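Local coordinates for tudor domain-containing protein 1 (Homo sapiens, PDB 5M9N) that probably helps to silence transposable elements in the male germline through the piRNA pathway, its extended Tudor domains binding partners methylated on arginine, at residues Leu55-Gly58 with Arg59-Glu63; Asp183-Glu186 with Asn187-Leu190. All coordinates share one frame; numbering follows the deposited sequence.

Contact 1: Leu55-Gly58 with Arg59-Glu63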
ATOM      1  N   LEU A  55       3.260   6.303 -10.313  1.00 38.06           N
ATOM      2  CA  LEU A  55       4.658   6.667 -10.514  1.00 41.11           C
ATOM      3  C   LEU A  55       4.880   8.138 -10.130  1.00 43.10           C
ATOM      4  O   LEU A  55       5.878   8.472  -9.500  1.00 45.56           O
ATOM      5  CB  LEU A  55       5.075   6.360 -11.940  1.00 42.60           C
ATOM      6  CG  LEU A  55       6.507   6.708 -12.322  1.00 45.10           C
ATOM      7  CD1 LEU A  55       7.572   6.224 -11.331  1.00 45.32           C
ATOM      8  CD2 LEU A  55       6.768   6.174 -13.721  1.00 44.90           C
ATOM      9  N   GLN A  56       3.912   9.002 -10.393  1.00 46.85           N
ATOM     10  CA  GLN A  56       4.067  10.438 -10.105  1.00 52.35           C
ATOM     11  C   GLN A  56       4.171  10.784  -8.600  1.00 54.13           C
ATOM     12  O   GLN A  56       4.362  11.953  -8.262  1.00 58.39           O
ATOM     13  CB  GLN A  56       2.956  11.277 -10.797  1.00 54.48           C
ATOM     14  CG  GLN A  56       3.258  11.712 -12.235  1.00 58.41           C
ATOM     15  CD  GLN A  56       2.524  10.900 -13.291  1.00 60.16           C
ATOM     16  OE1 GLN A  56       2.839   9.732 -13.483  1.00 63.81           O
ATOM     17  NE2 GLN A  56       1.558  11.520 -13.997  1.00 61.30           N
ATOM     18  N   SER A  57       4.082   9.760  -7.733  1.00 52.73           N
ATOM     19  CA  SER A  57       4.231   9.837  -6.271  1.00 49.50           C
ATOM     20  C   SER A  57       5.637   9.884  -5.690  1.00 49.58           C
ATOM     21  O   SER A  57       5.773  10.112  -4.466  1.00 50.27           O
ATOM     22  CB  SER A  57       3.556   8.579  -5.604  1.00 47.32           C
ATOM     23  OG  SER A  57       4.392   7.389  -5.642  1.00 44.40           O
ATOM     24  N   GLY A  58       6.663   9.600  -6.481  1.00 47.08           N
ATOM     25  CA  GLY A  58       8.019   9.476  -5.963  1.00 47.29           C
ATOM     26  C   GLY A  58       8.489  10.692  -5.174  1.00 49.21           C
ATOM     27  O   GLY A  58       9.056  10.561  -4.065  1.00 47.26           O
ATOM     28  N   ARG A  59       8.219  11.876  -5.727  1.00 50.86           N
ATOM     29  CA  ARG A  59       8.745  13.128  -5.168  1.00 52.30           C
ATOM     30  C   ARG A  59       7.902  13.537  -3.971  1.00 50.19           C
ATOM     31  O   ARG A  59       8.428  13.791  -2.889  1.00 49.47           O
ATOM     32  CB  ARG A  59       8.713  14.243  -6.218  1.00 56.61           C
ATOM     33  CG  ARG A  59       9.525  13.949  -7.491  1.00 60.69           C
ATOM     34  CD  ARG A  59       8.890  14.530  -8.763  1.00 64.05           C
ATOM     35  NE  ARG A  59       9.120  15.975  -8.913  1.00 67.51           N
ATOM     36  CZ  ARG A  59      10.075  16.554  -9.653  1.00 67.92           C
ATOM     37  NH1 ARG A  59      10.952  15.836 -10.359  1.00 69.55           N
ATOM     38  NH2 ARG A  59      10.163  17.889  -9.676  1.00 69.10           N
ATOM     39  N   LYS A  60       6.591  13.611  -4.202  1.00 49.38           N
ATOM     40  CA  LYS A  60       5.581  13.952  -3.185  1.00 49.11           C
ATOM     41  C   LYS A  60       5.722  13.080  -1.909  1.00 45.91           C
ATOM     42  O   LYS A  60       5.533  13.546  -0.780  1.00 46.87           O
ATOM     43  CB  LYS A  60       4.194  13.770  -3.797  1.00 51.62           C
ATOM     44  CG  LYS A  60       3.130  14.662  -3.199  1.00 54.35           C
ATOM     45  CD  LYS A  60       3.024  16.001  -3.916  1.00 57.55           C
ATOM     46  CE  LYS A  60       2.362  17.082  -3.070  1.00 58.97           C
ATOM     47  NZ  LYS A  60       3.361  17.712  -2.167  1.00 60.28           N
ATOM     48  N   LEU A  61       6.132  11.834  -2.105  1.00 43.20           N
ATOM     49  CA  LEU A  61       6.323  10.867  -1.043  1.00 41.83           C
ATOM     50  C   LEU A  61       7.673  10.977  -0.365  1.00 40.64           C
ATOM     51  O   LEU A  61       7.744  10.821   0.852  1.00 37.08           O
ATOM     52  CB  LEU A  61       6.097   9.456  -1.601  1.00 41.18           C
ATOM     53  CG  LEU A  61       5.607   8.271  -0.782  1.00 39.62           C
ATOM     54  CD1 LEU A  61       4.393   8.666   0.041  1.00 38.91           C
ATOM     55  CD2 LEU A  61       5.302   7.160  -1.769  1.00 39.48           C
ATOM     56  N   ALA A  62       8.741  11.280  -1.132  1.00 38.62           N
ATOM     57  CA  ALA A  62      10.037  11.532  -0.540  1.00 38.50           C
ATOM     58  C   ALA A  62       9.936  12.775   0.303  1.00 37.67           C
ATOM     59  O   ALA A  62      10.592  12.879   1.305  1.00 37.08           O
ATOM     60  CB  ALA A  62      11.122  11.707  -1.610  1.00 40.17           C
ATOM     61  N   GLU A  63       9.108  13.707  -0.134  1.00 38.44           N
ATOM     62  CA  GLU A  63       8.818  14.942   0.597  1.00 40.01           C
ATOM     63  C   GLU A  63       8.100  14.659   1.935  1.00 38.39           C
ATOM     64  O   GLU A  63       8.457  15.203   2.988  1.00 36.67           O
ATOM     65  CB  GLU A  63       7.983  15.862  -0.301  1.00 43.16           C
ATOM     66  CG  GLU A  63       7.091  16.880   0.401  1.00 46.88           C
ATOM     67  CD  GLU A  63       6.783  18.104  -0.448  1.00 51.55           C
ATOM     68  OE1 GLU A  63       7.012  18.096  -1.698  1.00 53.79           O
ATOM     69  OE2 GLU A  63       6.319  19.103   0.162  1.00 57.06           O
TER

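Contact 2: Asp183-Glu186 with Asn187-Leu190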
ATOM      1  N   ASP A 183     -13.417  -1.376 -12.170  1.00 35.18           N
ATOM      2  CA  ASP A 183     -14.553  -1.150 -11.244  1.00 36.55           C
ATOM      3  C   ASP A 183     -14.076  -0.732  -9.857  1.00 36.46           C
ATOM      4  O   ASP A 183     -12.911  -0.912  -9.537  1.00 35.17           O
ATOM      5  CB  ASP A 183     -15.365  -2.440 -11.070  1.00 37.58           C
ATOM      6  CG  ASP A 183     -16.766  -2.224 -10.412  1.00 39.14           C
ATOM      7  OD1 ASP A 183     -17.332  -1.081 -10.428  1.00 39.44           O
ATOM      8  OD2 ASP A 183     -17.310  -3.252  -9.903  1.00 40.07           O
ATOM      9  N   LYS A 184     -14.983  -0.182  -9.059  1.00 37.86           N
ATOM     10  CA  LYS A 184     -14.717   0.108  -7.654  1.00 39.89           C
ATOM     11  C   LYS A 184     -15.428  -0.890  -6.718  1.00 41.28           C
ATOM     12  O   LYS A 184     -16.625  -1.062  -6.817  1.00 42.43           O
ATOM     13  CB  LYS A 184     -15.210   1.499  -7.319  1.00 41.37           C
ATOM     14  CG  LYS A 184     -14.648   2.596  -8.189  1.00 42.21           C
ATOM     15  CD  LYS A 184     -13.146   2.588  -8.206  1.00 42.70           C
ATOM     16  CE  LYS A 184     -12.567   2.575  -6.794  1.00 43.10           C
ATOM     17  NZ  LYS A 184     -11.202   3.073  -6.841  1.00 44.34           N
ATOM     18  N   LEU A 185     -14.661  -1.544  -5.851  1.00 42.07           N
ATOM     19  CA  LEU A 185     -15.183  -2.477  -4.868  1.00 43.74           C
ATOM     20  C   LEU A 185     -15.217  -1.739  -3.551  1.00 45.51           C
ATOM     21  O   LEU A 185     -14.805  -0.575  -3.460  1.00 44.93           O
ATOM     22  CB  LEU A 185     -14.310  -3.731  -4.784  1.00 42.49           C
ATOM     23  CG  LEU A 185     -14.045  -4.376  -6.135  1.00 42.71           C
ATOM     24  CD1 LEU A 185     -13.107  -5.572  -6.041  1.00 42.05           C
ATOM     25  CD2 LEU A 185     -15.365  -4.747  -6.804  1.00 43.57           C
ATOM     26  N   GLU A 186     -15.710  -2.408  -2.518  1.00 48.06           N
ATOM     27  CA  GLU A 186     -15.929  -1.724  -1.255  1.00 49.15           C
ATOM     28  C   GLU A 186     -14.638  -1.156  -0.682  1.00 46.63           C
ATOM     29  O   GLU A 186     -14.560   0.032  -0.370  1.00 47.72           O
ATOM     30  CB  GLU A 186     -16.631  -2.648  -0.236  1.00 52.48           C
ATOM     31  CG  GLU A 186     -17.058  -1.892   1.035  1.00 56.02           C
ATOM     32  CD  GLU A 186     -17.744  -2.780   2.056  1.00 58.69           C
ATOM     33  OE1 GLU A 186     -18.754  -3.385   1.678  1.00 62.84           O
ATOM     34  OE2 GLU A 186     -17.290  -2.865   3.225  1.00 60.59           O
ATOM     35  N   ASN A 187     -13.617  -1.975  -0.524  1.00 43.70           N
ATOM     36  CA  ASN A 187     -12.380  -1.443   0.008  1.00 42.04           C
ATOM     37  C   ASN A 187     -11.223  -1.420  -1.022  1.00 37.84           C
ATOM     38  O   ASN A 187     -10.090  -1.164  -0.658  1.00 35.77           O
ATOM     39  CB  ASN A 187     -12.014  -2.156   1.320  1.00 43.08           C
ATOM     40  CG  ASN A 187     -12.965  -1.785   2.470  1.00 45.89           C
ATOM     41  OD1 ASN A 187     -12.650  -0.932   3.321  1.00 46.68           O
ATOM     42  ND2 ASN A 187     -14.152  -2.418   2.487  1.00 47.55           N
ATOM     43  N   SER A 188     -11.524  -1.620  -2.305  1.00 35.02           N
ATOM     44  CA  SER A 188     -10.445  -1.651  -3.318  1.00 32.51           C
ATOM     45  C   SER A 188     -10.854  -1.327  -4.756  1.00 31.50           C
ATOM     46  O   SER A 188     -12.007  -1.071  -5.025  1.00 31.30           O
ATOM     47  CB  SER A 188      -9.797  -3.020  -3.274  1.00 31.85           C
ATOM     48  OG  SER A 188     -10.676  -3.987  -3.640  1.00 32.31           O
ATOM     49  N   SER A 189      -9.863  -1.308  -5.650  1.00 30.08           N
ATOM     50  CA  SER A 189     -10.102  -1.186  -7.079  1.00 30.00           C
ATOM     51  C   SER A 189      -9.854  -2.476  -7.844  1.00 29.46           C
ATOM     52  O   SER A 189      -8.842  -3.107  -7.659  1.00 28.90           O
ATOM     53  CB  SER A 189      -9.223  -0.107  -7.667  1.00 29.73           C
ATOM     54  OG  SER A 189      -9.427   1.110  -7.022  1.00 29.61           O
ATOM     55  N   LEU A 190     -10.786  -2.831  -8.729  1.00 29.48           N
ATOM     56  CA  LEU A 190     -10.601  -3.898  -9.670  1.00 29.67           C
ATOM     57  C   LEU A 190      -9.840  -3.284 -10.848  1.00 29.45           C
ATOM     58  O   LEU A 190     -10.286  -2.308 -11.393  1.00 29.79           O
ATOM     59  CB  LEU A 190     -11.959  -4.408 -10.158  1.00 30.36           C
ATOM     60  CG  LEU A 190     -11.952  -5.709 -10.949  1.00 30.81           C
ATOM     61  CD1 LEU A 190     -11.543  -6.932 -10.139  1.00 30.46           C
ATOM     62  CD2 LEU A 190     -13.330  -5.962 -11.591  1.00 32.13           C
TER

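Contact 1: Leu55-Gly58 with Arg59-Glu63
Leu61 reaches back over the preceding turn to Ser57, and its CB, CG and CD2 come near that residue. CB lies 3.0 Å from Ser57 O, close against the carbonyl oxygen that also accepts the backbone N-H of the same leucine. CG stands farther off, 4.1 Å from Ser57 O. With chi1 at -152°, CG lies roughly opposite the backbone N, and the CD2 branch ends 4.0 Å from Ser57 OG. This is a van der Waals approach of a methyl to a hydroxyl. The hydroxyl's polar partner is Gln54 O, by a hydrogen bond.

The contact lies at the start of helix 58-73, which follows strand 49-54 within the extended Tudor domain. Ser57 is the last residue before the helix, and its O takes the first of the two i to i+4 bonds here. Leu61 N donates to Ser57 O at 2.9 Å, the donor N tilted 25° from the carbonyl plane of Ser57. Ala62 N repeats the step with Gly58 O at 3.0 Å. Ser57 and Leu61 are buried, and Leu61 also touches Tyr120, in a loop. Arg59 and Lys60 lead their chains away from this inner side. Lys60 NZ makes a long salt bridge with Glu63 OE1 at 3.7 Å.

Contact 2: Asp183-Glu186 with Asn187-Leu190
A beta hairpin joins strand 177-184 to strand 189-195, and this contact is its closed end. Asp183 and Leu190 are an antiparallel hydrogen-bonded pair. Leu190 N gives a bond of 3.0 Å to Asp183 O, while the return bond from Asp183 N to Leu190 O is weak. Lys184 and Ser189 follow as a non-hydrogen-bonded pair. Beyond them Leu185 N donates to Ser188 O at 2.8 Å, and Glu186 and Asn187 carry the chain round.

Lys184 crosses to the partner strand with its side chain. With CG beside the backbone N, the chain bends at chi2 (-54°) and chi3 (-52°). This turns NZ to Ser189 OG, where it donates a hydrogen bond of 2.7 Å. A second bond ties NZ to Leu31 O. Asp183 and Leu190 point to the other face. There their CB atoms lie 4.0 Å apart, and Leu190 CD2 comes alongside Asp183 CB.

Leu185 lays CB and CD1 beside the Ser188 hydroxyl, each 3.8 Å from OG. CD1 also makes a loose apolar contact with Leu190 CB, and both leucines touch Val149 of strand 146-150. At the turn Glu186 and Asn187 run side by side in the same direction. Their carboxylate and amide planes are 51° apart, and the bond from Asn187 ND2 to Glu186 OE2 is weak at 3.3 Å.

The ammonium group of Lys184 is thus held by a hydroxyl and a backbone carbonyl, two neutral acceptors, which fixes the end of a long flexible chain. Ser188 N is buried without a partner in the model, which probably carries some energetic cost.

From the N terminus the chain first runs through strands 36-44 and 49-54. Contact 1 then closes the start of helix 58-73, just after the short loop that follows strand 49-54. The chain next builds the five-stranded antiparallel sheet of residues 88-132. It returns through strand 146-150 and helix 162-172 to contact 2, which closes the hairpin of strands 177-184 and 189-195. The two contacts are in series and neither nest nor cross. The centres of contact 1 and contact 2 are about 24 Å apart, and the nearest atoms of the two contacts about 14 Å. The mixed sheet relates them: strand 49-54, just before contact 1, and both hairpin strands of contact 2 belong to it.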